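Local structure of delta-1-pyrroline-5-carboxylate dehydrogenase, mitochondrial (Mus musculus, 4E3X) at residues K114-K119 with G253-I258; A206-N211 with V230-S235; V273-H278 with A299-R304; H324-V329 with V482-K487; L413-G418 with E430-E435. The protein oxidises L-glutamate gamma-semialdehyde, the open form of delta-1-pyrroline-5-carboxylate, to glutamate with NAD+ as electron acceptor, the second step of proline degradation. All coordinates share one frame; numbering follows the deposited sequence.

Contact 1 (K114-K119 with G253-I258); sequences KEWDLK and GLPPNI
Trp116 and Ile258 bring the two backbones nearest, with CA atoms 7.7 Å apart, Trp116 near the end of helix 99-118 and Ile258 closing a type II beta turn that starts at Pro255. At that separation side chains must do the joining, and most of it falls to the Trp116 indole. Its CG stands anti to the backbone N (chi1 176°), which sends the ring off the helix toward 253-258. Ile258 lays one methyl over a face of the indole: CG2 of Ile258 is 3.6 Å from the centroid of the Trp116 five-membered ring and 18° off the ring normal, a CH-pi contact. The other branch reaches the root of the ring, Ile258 CD1 lying 3.6 Å from Trp116 CB. The six-membered ring ends against the loop, where Trp116 CZ3 is 3.4 Å from Pro255 CD and Trp116 CH2 is 3.8 Å from Leu254 CD1, both approaching obliquely. The indole N-H is bonded to Ala224 O of helix 213-225. With an alanine in place of Trp116, Ile258 and Pro255 would probably lose the flat surface they pack on, and Ala224 O its donor. Leu254 also touches Val127 of helix 121-136, and Ile258 is backbone-bonded to Val230; the contact thus joins helix 99-118 to the loop leading from helix 239-251 into strand 259-261, an outer strand of the parallel sheet.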
# COMPACT_ATOMS: atom_id res chain seq x y z
N LYS B 114 16.41 -2.66 -15.30
CA LYS B 114 16.25 -1.30 -15.81
C LYS B 114 15.66 -1.30 -17.22
O LYS B 114 14.74 -0.55 -17.50
CB LYS B 114 17.59 -0.56 -15.80
N GLU B 115 16.17 -2.18 -18.07
CA GLU B 115 15.66 -2.31 -19.43
C GLU B 115 14.18 -2.69 -19.45
O GLU B 115 13.39 -2.14 -20.21
CB GLU B 115 16.50 -3.35 -20.20
CG GLU B 115 16.01 -3.65 -21.61
CD GLU B 115 16.79 -4.78 -22.29
OE1 GLU B 115 17.38 -5.64 -21.58
OE2 GLU B 115 16.82 -4.81 -23.54
N TRP B 116 13.80 -3.62 -18.58
CA TRP B 116 12.41 -4.09 -18.51
C TRP B 116 11.50 -2.98 -17.97
O TRP B 116 10.40 -2.75 -18.50
CB TRP B 116 12.36 -5.34 -17.63
CG TRP B 116 10.99 -5.89 -17.36
CD1 TRP B 116 10.35 -5.93 -16.16
CD2 TRP B 116 10.12 -6.52 -18.31
NE1 TRP B 116 9.12 -6.53 -16.29
CE2 TRP B 116 8.95 -6.90 -17.60
CE3 TRP B 116 10.20 -6.80 -19.68
CZ2 TRP B 116 7.88 -7.55 -18.22
CZ3 TRP B 116 9.13 -7.44 -20.29
CH2 TRP B 116 7.98 -7.81 -19.56
N ASP B 117 11.95 -2.29 -16.94
CA ASP B 117 11.22 -1.16 -16.35
C ASP B 117 11.01 -0.05 -17.38
O ASP B 117 9.95 0.59 -17.41
CB ASP B 117 12.00 -0.67 -15.13
CG ASP B 117 11.36 0.52 -14.43
OD1 ASP B 117 10.11 0.60 -14.37
OD2 ASP B 117 12.12 1.37 -13.93
N LEU B 118 12.00 0.16 -18.25
CA LEU B 118 11.90 1.22 -19.27
C LEU B 118 11.02 0.84 -20.47
O LEU B 118 10.65 1.71 -21.26
CB LEU B 118 13.29 1.63 -19.76
CG LEU B 118 14.09 2.51 -18.79
CD1 LEU B 118 15.55 2.58 -19.20
CD2 LEU B 118 13.50 3.91 -18.72
N LYS B 119 10.71 -0.44 -20.61
CA LYS B 119 9.81 -0.87 -21.68
C LYS B 119 8.45 -0.22 -21.51
O LYS B 119 7.96 -0.10 -20.39
CB LYS B 119 9.61 -2.38 -21.64
CG LYS B 119 10.64 -3.21 -22.35
CD LYS B 119 10.09 -4.62 -22.53
CE LYS B 119 11.10 -5.52 -23.20
NZ LYS B 119 11.49 -4.96 -24.52
N GLY B 253 6.86 -14.37 -24.72
CA GLY B 253 7.79 -13.27 -24.93
C GLY B 253 8.37 -12.64 -23.67
O GLY B 253 9.06 -11.62 -23.77
N LEU B 254 8.13 -13.22 -22.50
CA LEU B 254 8.77 -12.68 -21.31
C LEU B 254 10.28 -12.84 -21.44
O LEU B 254 10.77 -13.95 -21.65
CB LEU B 254 8.27 -13.41 -20.06
CG LEU B 254 8.74 -12.78 -18.75
CD1 LEU B 254 7.99 -11.49 -18.48
CD2 LEU B 254 8.55 -13.75 -17.60
N PRO B 255 11.04 -11.73 -21.35
CA PRO B 255 12.49 -11.83 -21.54
C PRO B 255 13.17 -12.61 -20.42
O PRO B 255 12.58 -12.79 -19.34
CB PRO B 255 12.94 -10.36 -21.50
CG PRO B 255 11.73 -9.57 -21.85
CD PRO B 255 10.59 -10.34 -21.23
N PRO B 256 14.39 -13.09 -20.66
CA PRO B 256 15.13 -13.77 -19.58
C PRO B 256 15.40 -12.85 -18.39
O PRO B 256 15.53 -11.63 -18.54
CB PRO B 256 16.45 -14.18 -20.25
CG PRO B 256 16.57 -13.30 -21.44
CD PRO B 256 15.17 -13.04 -21.91
N ASN B 257 15.47 -13.46 -17.21
CA ASN B 257 15.82 -12.78 -15.96
C ASN B 257 14.76 -11.85 -15.41
O ASN B 257 15.03 -11.10 -14.46
CB ASN B 257 17.17 -12.08 -16.08
CG ASN B 257 18.29 -13.05 -16.36
OD1 ASN B 257 18.54 -13.97 -15.58
ND2 ASN B 257 18.95 -12.88 -17.50
N ILE B 258 13.57 -11.87 -15.99
CA ILE B 258 12.46 -11.10 -15.43
C ILE B 258 11.70 -11.89 -14.36
O ILE B 258 11.37 -11.35 -13.29
CB ILE B 258 11.51 -10.59 -16.53
CG1 ILE B 258 12.31 -9.83 -17.61
CG2 ILE B 258 10.38 -9.74 -15.94
CD1 ILE B 258 13.29 -8.76 -17.07

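Contact 2 (A206-N211 with V230-S235); sequences AISPFN and VLWKPS. With PRO (proline), chain J.
Ala206 pairs with Trp232 and Ile207 with Lys233 in the parallel sheet of the Rossmann-like NAD+-binding domain, strands 203-207 and 230-233 being linked through helix 213-225 as a beta-alpha-beta crossover. Ala206 N donates to Leu231 O at 2.8 Å, and Ala206 O accepts from Lys233 N at 2.9 Å. A weak bond of 3.4 Å from Ser208 N to Lys233 O extends the pairing just past the strands. There two of the NAD+-binding residues, Ser208 and Lys233, are tied by a water that donates to Ser208 O and Lys233 O and accepts from Lys233 NZ. Farther on, Phe210 CD2 comes within 3.6 Å of CD of a bound proline; the adjacent Asn211 probably stabilises the transition state. In the second shell, Phe261 meets the Trp232 ring edge-to-face, and Trp232 in turn fixes Ser208, whose chi1 of 55° sets OG between backbone N and carbonyl carbon, facing the indole N-H: NE1 of Trp232 donates to Ser208 OG at 2.9 Å, 169° at the hydrogen, with OG only 6° out of the indole plane.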
# COMPACT_ATOMS: atom_id res chain seq x y z
N ALA B 206 8.23 -13.74 -4.95
CA ALA B 206 6.86 -14.25 -5.04
C ALA B 206 6.81 -15.67 -4.48
O ALA B 206 7.59 -16.53 -4.90
CB ALA B 206 6.35 -14.23 -6.47
N ILE B 207 5.92 -15.89 -3.53
CA ILE B 207 5.81 -17.17 -2.84
C ILE B 207 4.37 -17.65 -2.92
O ILE B 207 3.48 -17.06 -2.30
CB ILE B 207 6.24 -17.00 -1.36
CG1 ILE B 207 7.71 -16.56 -1.27
CG2 ILE B 207 5.98 -18.29 -0.57
CD1 ILE B 207 8.12 -16.05 0.10
N SER B 208 4.14 -18.71 -3.69
CA SER B 208 2.78 -19.12 -4.04
C SER B 208 2.35 -20.45 -3.40
O SER B 208 3.20 -21.27 -3.06
CB SER B 208 2.62 -19.16 -5.56
OG SER B 208 3.59 -20.00 -6.17
N PRO B 209 1.04 -20.65 -3.24
CA PRO B 209 0.52 -21.83 -2.53
C PRO B 209 0.10 -22.95 -3.47
O PRO B 209 -0.02 -22.76 -4.68
CB PRO B 209 -0.73 -21.26 -1.85
CG PRO B 209 -1.26 -20.31 -2.86
CD PRO B 209 -0.04 -19.69 -3.53
N PHE B 210 -0.16 -24.12 -2.91
CA PHE B 210 -0.48 -25.28 -3.72
C PHE B 210 -1.84 -25.22 -4.37
O PHE B 210 -2.10 -25.88 -5.37
CB PHE B 210 -0.42 -26.57 -2.89
CG PHE B 210 -1.60 -26.78 -1.96
CD1 PHE B 210 -2.72 -27.49 -2.39
CD2 PHE B 210 -1.59 -26.29 -0.67
CE1 PHE B 210 -3.80 -27.70 -1.55
CE2 PHE B 210 -2.67 -26.50 0.18
CZ PHE B 210 -3.78 -27.20 -0.26
N ASN B 211 -2.75 -24.46 -3.76
CA ASN B 211 -4.16 -24.74 -3.98
C ASN B 211 -4.80 -24.09 -5.19
O ASN B 211 -5.89 -24.48 -5.60
CB ASN B 211 -4.98 -24.51 -2.72
CG ASN B 211 -4.99 -23.07 -2.27
OD1 ASN B 211 -4.07 -22.31 -2.56
ND2 ASN B 211 -6.04 -22.69 -1.55
N VAL B 230 11.54 -10.64 -10.61
CA VAL B 230 10.93 -11.49 -9.61
C VAL B 230 11.68 -12.81 -9.45
O VAL B 230 12.07 -13.43 -10.44
CB VAL B 230 9.48 -11.85 -10.03
CG1 VAL B 230 8.81 -12.80 -9.04
CG2 VAL B 230 8.62 -10.58 -10.24
N LEU B 231 11.89 -13.21 -8.19
CA LEU B 231 12.21 -14.59 -7.88
C LEU B 231 10.94 -15.28 -7.44
O LEU B 231 10.33 -14.92 -6.43
CB LEU B 231 13.26 -14.69 -6.77
CG LEU B 231 14.73 -14.75 -7.20
CD1 LEU B 231 15.15 -13.47 -7.91
CD2 LEU B 231 15.64 -15.04 -6.00
N TRP B 232 10.51 -16.26 -8.24
CA TRP B 232 9.29 -17.00 -7.94
C TRP B 232 9.62 -18.36 -7.35
O TRP B 232 10.20 -19.21 -8.04
CB TRP B 232 8.48 -17.17 -9.22
CG TRP B 232 7.19 -17.91 -9.06
CD1 TRP B 232 6.50 -18.16 -7.90
CD2 TRP B 232 6.43 -18.50 -10.12
NE1 TRP B 232 5.35 -18.88 -8.18
CE2 TRP B 232 5.30 -19.11 -9.53
CE3 TRP B 232 6.60 -18.60 -11.50
CZ2 TRP B 232 4.34 -19.78 -10.29
CZ3 TRP B 232 5.65 -19.26 -12.25
CH2 TRP B 232 4.54 -19.85 -11.64
N LYS B 233 9.27 -18.54 -6.08
CA LYS B 233 9.30 -19.83 -5.42
C LYS B 233 7.90 -20.44 -5.49
O LYS B 233 7.04 -20.09 -4.69
CB LYS B 233 9.73 -19.68 -3.95
CG LYS B 233 9.75 -21.01 -3.18
CD LYS B 233 9.29 -20.82 -1.72
CE LYS B 233 9.03 -22.13 -0.99
NZ LYS B 233 8.01 -22.97 -1.67
N PRO B 234 7.67 -21.35 -6.45
CA PRO B 234 6.35 -21.97 -6.54
C PRO B 234 6.15 -23.02 -5.46
O PRO B 234 7.12 -23.47 -4.83
CB PRO B 234 6.35 -22.64 -7.93
CG PRO B 234 7.61 -22.19 -8.59
CD PRO B 234 8.57 -21.85 -7.50
N SER B 235 4.91 -23.43 -5.25
CA SER B 235 4.60 -24.46 -4.28
C SER B 235 5.07 -25.84 -4.75
O SER B 235 4.79 -26.23 -5.89
CB SER B 235 3.10 -24.52 -4.07
OG SER B 235 2.75 -25.67 -3.33
N PRO J . 0.28 -29.21 2.78
CA PRO J . 1.36 -28.84 3.70
C PRO J . 0.87 -28.76 5.14
O PRO J . -0.28 -29.11 5.43
CB PRO J . 1.81 -27.45 3.19
CG PRO J . 0.86 -27.09 2.06
CD PRO J . 0.32 -28.38 1.56
OXT PRO J . 1.60 -28.35 6.04
O HOH W 1 2.74 -22.38 -7.20
O HOH W 2 5.94 -21.42 -2.59

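Contact 3 (V273-H278 with A299-R304); sequences VTSSEH and AQNLDR. With PRO (proline), chain I.
Asn301 and Arg304, at and just beyond the end of helix 288-300, reach across to main-chain carbonyls where helix 266-274 runs out, so the contact ties two helix ends of the Rossmann-like NAD+-binding domain. Two side-chain-to-backbone hydrogen bonds carry it. Asn301 ND2 donates to Thr274 O at 2.8 Å, almost perfectly straight (178° at the hydrogen); the oxygen lies in the amide plane, yet the nitrogen sits 46° out of the carbonyl plane and so off the lone pairs. Arg304 NH1 donates to Ser275 O at 2.9 Å, the carbonyl meeting the guanidinium at its edge. A bend in the Arg304 chain at chi3 (56°) folds the guanidinium back over its own segment, where Asn301 ND2 lies 3.7 Å above the centre of one face. Van der Waals packing is slighter, chiefly Glu277 CB on Arg304 O at 3.3 Å. A water donates to Arg304 O at 2.7 Å and only weakly to Glu277 OE1, whose stronger partner is Arg306 in a salt bridge. Within 273-278, Ser276 OG accepts from His278 N at 3.1 Å, an ST turn. A further pair of salt bridges crosses to the second subunit: Asp303 bonds Lys292 and Arg296 of that subunit. The same Lys292 bonds a proline molecule, whose N donates to Leu302 O at 2.8 Å.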
# COMPACT_ATOMS: atom_id res chain seq x y z
N VAL B 273 16.22 -14.13 0.49
CA VAL B 273 15.68 -12.89 -0.08
C VAL B 273 15.67 -11.74 0.94
O VAL B 273 15.93 -10.59 0.57
CB VAL B 273 14.31 -13.07 -0.78
CG1 VAL B 273 14.40 -14.14 -1.87
CG2 VAL B 273 13.21 -13.39 0.22
N THR B 274 15.40 -12.04 2.21
CA THR B 274 15.38 -10.99 3.24
C THR B 274 16.78 -10.56 3.67
O THR B 274 16.93 -9.60 4.41
CB THR B 274 14.54 -11.39 4.47
OG1 THR B 274 15.10 -12.56 5.09
CG2 THR B 274 13.08 -11.63 4.08
N SER B 275 17.80 -11.27 3.18
CA SER B 275 19.19 -10.90 3.45
C SER B 275 19.78 -10.02 2.35
O SER B 275 20.91 -9.55 2.48
CB SER B 275 20.07 -12.14 3.61
OG SER B 275 19.76 -12.82 4.80
N SER B 276 19.02 -9.81 1.27
CA SER B 276 19.52 -8.98 0.17
C SER B 276 19.16 -7.52 0.34
O SER B 276 17.98 -7.18 0.52
CB SER B 276 18.92 -9.45 -1.15
OG SER B 276 19.29 -8.56 -2.19
N GLU B 277 20.14 -6.64 0.21
CA GLU B 277 19.88 -5.20 0.27
C GLU B 277 18.94 -4.72 -0.84
O GLU B 277 18.38 -3.63 -0.74
CB GLU B 277 21.19 -4.43 0.21
CG GLU B 277 21.91 -4.52 -1.12
CD GLU B 277 23.23 -3.77 -1.13
OE1 GLU B 277 23.21 -2.53 -1.00
OE2 GLU B 277 24.28 -4.43 -1.25
N HIS B 278 18.74 -5.55 -1.86
CA HIS B 278 17.94 -5.16 -3.01
C HIS B 278 16.50 -5.66 -2.96
O HIS B 278 15.75 -5.47 -3.91
CB HIS B 278 18.60 -5.66 -4.28
CG HIS B 278 19.99 -5.15 -4.46
ND1 HIS B 278 20.24 -3.83 -4.78
CD2 HIS B 278 21.19 -5.75 -4.36
CE1 HIS B 278 21.55 -3.65 -4.87
NE2 HIS B 278 22.14 -4.81 -4.62
N ALA B 299 12.02 -6.66 9.09
CA ALA B 299 12.24 -5.68 10.14
C ALA B 299 13.64 -5.82 10.75
O ALA B 299 14.32 -4.82 11.00
CB ALA B 299 11.19 -5.80 11.20
N GLN B 300 14.07 -7.06 11.00
CA GLN B 300 15.39 -7.32 11.56
C GLN B 300 16.48 -6.75 10.67
O GLN B 300 17.45 -6.18 11.16
CB GLN B 300 15.59 -8.83 11.73
CG GLN B 300 16.97 -9.25 12.23
CD GLN B 300 17.18 -10.76 12.21
OE1 GLN B 300 16.60 -11.47 11.39
NE2 GLN B 300 18.02 -11.25 13.12
N ASN B 301 16.30 -6.89 9.37
CA ASN B 301 17.31 -6.47 8.40
C ASN B 301 17.07 -5.09 7.81
O ASN B 301 17.67 -4.73 6.80
CB ASN B 301 17.47 -7.51 7.30
CG ASN B 301 18.20 -8.74 7.77
OD1 ASN B 301 18.78 -8.76 8.87
ND2 ASN B 301 18.21 -9.78 6.94
N LEU B 302 16.22 -4.30 8.46
CA LEU B 302 15.76 -3.04 7.87
C LEU B 302 16.89 -2.07 7.52
O LEU B 302 16.77 -1.31 6.56
CB LEU B 302 14.73 -2.37 8.79
CG LEU B 302 13.80 -1.33 8.16
CD1 LEU B 302 13.06 -1.93 6.97
CD2 LEU B 302 12.83 -0.79 9.19
N ASP B 303 17.98 -2.10 8.29
CA ASP B 303 19.12 -1.21 8.03
C ASP B 303 19.73 -1.42 6.64
O ASP B 303 20.19 -0.47 6.01
CB ASP B 303 20.25 -1.42 9.04
CG ASP B 303 19.86 -1.07 10.46
OD1 ASP B 303 18.85 -0.37 10.68
OD2 ASP B 303 20.59 -1.48 11.38
N ARG B 304 19.77 -2.67 6.18
CA ARG B 304 20.53 -2.97 4.97
C ARG B 304 19.80 -2.63 3.67
O ARG B 304 20.45 -2.40 2.65
CB ARG B 304 20.97 -4.43 4.94
CG ARG B 304 19.91 -5.41 4.45
CD ARG B 304 20.42 -6.84 4.51
NE ARG B 304 20.87 -7.20 5.85
CZ ARG B 304 21.54 -8.31 6.15
NH1 ARG B 304 21.82 -9.19 5.20
NH2 ARG B 304 21.91 -8.54 7.40
N PRO I . 17.09 0.95 4.97
CA PRO I . 17.73 2.25 4.83
C PRO I . 18.26 2.71 6.17
O PRO I . 18.04 2.03 7.17
CB PRO I . 16.57 3.16 4.39
CG PRO I . 15.55 2.24 3.83
CD PRO I . 15.65 1.02 4.68
OXT PRO I . 18.91 3.75 6.28
O HOH W 3 23.18 -2.47 2.40

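Contact 4 (H324-V329 with V482-K487); sequences HSSADV and VFAQDK
His324 N donates to Phe483 O at 2.9 Å, nearly straight at 170°, prolonging the parallel pairing of strands 319-323 and 476-483 by one bond, and the tight part of the contact lies beside it. The type I turn from His324 to Ala327 folds Ser326 over 482-487. Ser326 OG, set between its backbone N and carbonyl carbon (chi1 68°), accepts from Gln485 N at 2.9 Å and also bonds His324 ND1 at 2.8 Å, an interaction that fixes the imidazole. The Ala484 methyl lies against both residues, its CB 3.7 Å from His324 CB and 3.6 Å from Ser326 OG, while Ala327 CB meets Phe483 CB at 3.8 Å. An alanine at Ser326 would remove this hydroxyl, is likely to leave Gln485 N without its acceptor, and would probably set the His324 ring freer to turn. On the looser side the exposed Gln485 lies along Ser326 O, its CG 3.4 Å from that oxygen, and only its amide end reaches Asp328 through a water, which accepts from Asp328 N and, at 3.1 Å, from Gln485 NE2. Both segments lead into helices: Asp328 is the N-cap of helix 329-341 and Asp486 that of helix 487-496, so the contact joins two strand-to-helix connections at the C-terminal ends of adjacent parallel strands, where Phe483 also packs on Leu554 of the second subunit.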
# COMPACT_ATOMS: atom_id res chain seq x y z
N HIS B 324 -30.39 -17.25 8.03
CA HIS B 324 -31.53 -16.68 8.72
C HIS B 324 -32.76 -17.52 8.40
O HIS B 324 -32.79 -18.23 7.39
CB HIS B 324 -31.75 -15.22 8.28
CG HIS B 324 -32.92 -14.56 8.96
ND1 HIS B 324 -34.12 -14.35 8.33
CD2 HIS B 324 -33.06 -14.08 10.22
CE1 HIS B 324 -34.96 -13.77 9.16
NE2 HIS B 324 -34.34 -13.58 10.31
N SER B 325 -33.77 -17.45 9.26
CA SER B 325 -34.96 -18.28 9.08
C SER B 325 -35.70 -18.05 7.75
O SER B 325 -36.47 -18.89 7.30
CB SER B 325 -35.92 -18.07 10.25
OG SER B 325 -36.37 -16.73 10.28
N SER B 326 -35.45 -16.90 7.12
CA SER B 326 -36.10 -16.55 5.86
C SER B 326 -35.33 -17.08 4.64
O SER B 326 -35.68 -16.78 3.50
CB SER B 326 -36.23 -15.02 5.74
OG SER B 326 -34.95 -14.42 5.62
N ALA B 327 -34.27 -17.86 4.87
CA ALA B 327 -33.42 -18.38 3.80
C ALA B 327 -34.14 -19.34 2.87
O ALA B 327 -35.08 -20.04 3.26
CB ALA B 327 -32.19 -19.07 4.38
N ASP B 328 -33.69 -19.38 1.62
CA ASP B 328 -34.09 -20.42 0.69
C ASP B 328 -33.31 -21.68 1.05
O ASP B 328 -32.08 -21.74 0.91
CB ASP B 328 -33.80 -19.99 -0.74
CG ASP B 328 -34.33 -20.98 -1.75
OD1 ASP B 328 -33.52 -21.77 -2.28
OD2 ASP B 328 -35.55 -20.96 -2.00
N VAL B 329 -34.03 -22.69 1.52
CA VAL B 329 -33.41 -23.90 2.05
C VAL B 329 -32.52 -24.62 1.04
O VAL B 329 -31.39 -24.98 1.34
CB VAL B 329 -34.47 -24.87 2.61
CG1 VAL B 329 -33.85 -26.23 2.90
CG2 VAL B 329 -35.12 -24.29 3.86
N VAL B 482 -24.39 -14.63 3.95
CA VAL B 482 -25.67 -14.62 4.65
C VAL B 482 -26.76 -15.08 3.69
O VAL B 482 -26.87 -14.59 2.56
CB VAL B 482 -26.01 -13.22 5.19
CG1 VAL B 482 -27.45 -13.15 5.72
CG2 VAL B 482 -25.02 -12.82 6.28
N PHE B 483 -27.54 -16.06 4.14
CA PHE B 483 -28.69 -16.53 3.39
C PHE B 483 -29.96 -16.03 4.08
O PHE B 483 -30.24 -16.40 5.23
CB PHE B 483 -28.68 -18.06 3.29
CG PHE B 483 -27.62 -18.60 2.37
CD1 PHE B 483 -26.32 -18.78 2.83
CD2 PHE B 483 -27.91 -18.94 1.06
CE1 PHE B 483 -25.34 -19.28 2.00
CE2 PHE B 483 -26.92 -19.44 0.22
CZ PHE B 483 -25.64 -19.61 0.69
N ALA B 484 -30.71 -15.19 3.39
CA ALA B 484 -31.90 -14.55 3.97
C ALA B 484 -32.70 -13.88 2.86
O ALA B 484 -32.12 -13.37 1.90
CB ALA B 484 -31.49 -13.53 5.02
N GLN B 485 -34.03 -13.85 2.98
CA GLN B 485 -34.86 -13.20 1.98
C GLN B 485 -35.65 -12.04 2.58
O GLN B 485 -36.64 -11.58 2.00
CB GLN B 485 -35.79 -14.20 1.30
CG GLN B 485 -35.07 -15.30 0.51
CD GLN B 485 -34.29 -14.76 -0.70
OE1 GLN B 485 -34.55 -13.66 -1.18
NE2 GLN B 485 -33.34 -15.55 -1.18
N ASP B 486 -35.21 -11.59 3.74
CA ASP B 486 -35.79 -10.43 4.42
C ASP B 486 -34.80 -9.27 4.30
O ASP B 486 -33.67 -9.36 4.79
CB ASP B 486 -36.05 -10.78 5.88
CG ASP B 486 -36.69 -9.65 6.67
OD1 ASP B 486 -36.09 -8.56 6.77
OD2 ASP B 486 -37.79 -9.86 7.22
N LYS B 487 -35.22 -8.20 3.64
CA LYS B 487 -34.34 -7.07 3.33
C LYS B 487 -33.79 -6.39 4.58
O LYS B 487 -32.61 -6.06 4.64
CB LYS B 487 -35.07 -6.04 2.45
O HOH W 4 -31.69 -17.62 0.49

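Contact 5 (L413-G418 with E430-E435); sequences LSILAG and EPCIIE
A classic beta bulge sets two residues, Leu416 and Ala417, opposite the single residue Ile433, shifting the register of two antiparallel strands by one. Ile433 O is gripped twice, by Leu416 N at 2.7 Å and by Ala417 N at 3.3 Å, the second donor lying on a lone pair of the carbonyl. The extra residue, Leu416, has a psi of -31° in place of an extended value, and the local axes run at 141° to each other. Regular pairing precedes the bulge: Ser414 and Glu435 form a hydrogen-bonded pair, with Glu435 N to Ser414 O at 2.8 Å, whereas Ile415 and Ile434 are a non-hydrogen-bonded pair. On the face carrying these two isoleucines, Ile415 CG1 meets Ile434 CG1 at 4.1 Å and Ile415 CG2 meets Cys432 SG at 4.0 Å, beneath helix 394-409. Leu416 and Ala417 pack instead on Leu369 of helix 361-372. After the bulge, Gly418 has positive phi, and a side chain there would collide with Pro431 O. At the other end waters join the strands. Glu435, CG anti to its N (chi1 -179°) and extended beyond, carries its carboxylate out to a salt bridge with Lys437 through OE2; its OE1 accepts at 2.7 Å from a water that lies 2.8 Å from Ser414 OG and is hydrogen-bonded to it.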
# COMPACT_ATOMS: atom_id res chain seq x y z
N LEU B 413 -18.71 -31.88 20.47
CA LEU B 413 -18.80 -32.19 19.05
C LEU B 413 -19.43 -33.54 18.78
O LEU B 413 -19.25 -34.49 19.54
CB LEU B 413 -17.41 -32.14 18.41
CG LEU B 413 -16.63 -30.83 18.59
CD1 LEU B 413 -15.28 -30.92 17.90
CD2 LEU B 413 -17.41 -29.66 18.05
N SER B 414 -20.16 -33.62 17.67
CA SER B 414 -20.69 -34.89 17.20
C SER B 414 -20.59 -34.96 15.68
O SER B 414 -20.99 -34.04 14.97
CB SER B 414 -22.15 -35.06 17.63
OG SER B 414 -22.98 -34.08 17.04
N ILE B 415 -20.07 -36.07 15.18
CA ILE B 415 -19.97 -36.29 13.74
C ILE B 415 -21.32 -36.76 13.20
O ILE B 415 -21.82 -37.81 13.60
CB ILE B 415 -18.89 -37.31 13.40
CG1 ILE B 415 -17.52 -36.77 13.81
CG2 ILE B 415 -18.92 -37.66 11.92
CD1 ILE B 415 -16.37 -37.74 13.59
N LEU B 416 -21.91 -35.96 12.31
CA LEU B 416 -23.22 -36.27 11.74
C LEU B 416 -23.10 -37.12 10.49
O LEU B 416 -23.99 -37.92 10.18
CB LEU B 416 -23.98 -34.99 11.41
CG LEU B 416 -24.19 -33.97 12.53
CD1 LEU B 416 -25.08 -32.85 12.02
CD2 LEU B 416 -24.78 -34.65 13.75
N ALA B 417 -22.01 -36.94 9.75
CA ALA B 417 -21.78 -37.66 8.51
C ALA B 417 -20.30 -37.68 8.18
O ALA B 417 -19.58 -36.73 8.51
CB ALA B 417 -22.56 -37.02 7.37
N GLY B 418 -19.84 -38.74 7.54
CA GLY B 418 -18.44 -38.89 7.20
C GLY B 418 -17.60 -39.25 8.41
O GLY B 418 -18.09 -39.87 9.36
N GLU B 430 -13.12 -38.53 3.44
CA GLU B 430 -14.54 -38.34 3.14
C GLU B 430 -15.00 -36.96 3.61
O GLU B 430 -14.43 -36.40 4.55
CB GLU B 430 -15.38 -39.42 3.82
CG GLU B 430 -15.10 -40.83 3.33
CD GLU B 430 -15.30 -40.99 1.84
OE1 GLU B 430 -14.45 -41.63 1.19
OE2 GLU B 430 -16.32 -40.47 1.31
N PRO B 431 -16.03 -36.40 2.96
CA PRO B 431 -16.57 -35.15 3.48
C PRO B 431 -17.16 -35.39 4.86
O PRO B 431 -17.79 -36.43 5.09
CB PRO B 431 -17.67 -34.79 2.47
CG PRO B 431 -18.05 -36.08 1.84
CD PRO B 431 -16.79 -36.89 1.79
N CYS B 432 -16.95 -34.46 5.78
CA CYS B 432 -17.38 -34.64 7.15
C CYS B 432 -18.21 -33.47 7.62
O CYS B 432 -17.82 -32.32 7.46
CB CYS B 432 -16.16 -34.83 8.07
SG CYS B 432 -16.56 -35.23 9.78
N ILE B 433 -19.37 -33.77 8.20
CA ILE B 433 -20.23 -32.75 8.80
C ILE B 433 -20.31 -33.01 10.29
O ILE B 433 -20.64 -34.12 10.71
CB ILE B 433 -21.65 -32.78 8.20
CG1 ILE B 433 -21.58 -32.63 6.67
CG2 ILE B 433 -22.50 -31.68 8.82
CD1 ILE B 433 -22.93 -32.80 5.98
N ILE B 434 -19.99 -31.99 11.07
CA ILE B 434 -19.91 -32.08 12.52
C ILE B 434 -20.84 -31.04 13.12
O ILE B 434 -20.91 -29.92 12.60
CB ILE B 434 -18.46 -31.80 12.99
CG1 ILE B 434 -17.52 -32.89 12.49
CG2 ILE B 434 -18.38 -31.60 14.51
CD1 ILE B 434 -16.06 -32.50 12.50
N GLU B 435 -21.56 -31.40 14.18
CA GLU B 435 -22.31 -30.40 14.93
C GLU B 435 -21.58 -30.03 16.21
O GLU B 435 -21.14 -30.90 16.96
CB GLU B 435 -23.73 -30.88 15.27
CG GLU B 435 -24.51 -29.81 16.03
CD GLU B 435 -25.94 -30.18 16.33
OE1 GLU B 435 -26.36 -31.32 16.03
OE2 GLU B 435 -26.65 -29.31 16.89
O HOH W 5 -22.85 -31.94 19.18
O HOH W 6 -25.75 -33.62 17.22

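Overall arrangement
Contacts 1 and 2 are the buried pair. They touch where Ile258 meets Val230, so the indole packing of contact 1 adjoins the parallel strand ladder of contact 2, and contact 2 alone contains NAD+-binding residues. Contact 3 belongs to the same nucleotide-binding region but is only partly buried; its segments are joined by side-chain bonds to carbonyls, while Asp303 makes salt bridges to the second subunit. Contacts 4 and 5, centres 24 Å apart, reach a second sheet: contact 4 joins strand-to-helix connections through a serine hydroxyl, contact 5 pairs antiparallel strands through a bulge. The centres of contacts 1 and 4 lie about 52 Å apart, on opposite sides of the chain's centre, yet both touch the second subunit.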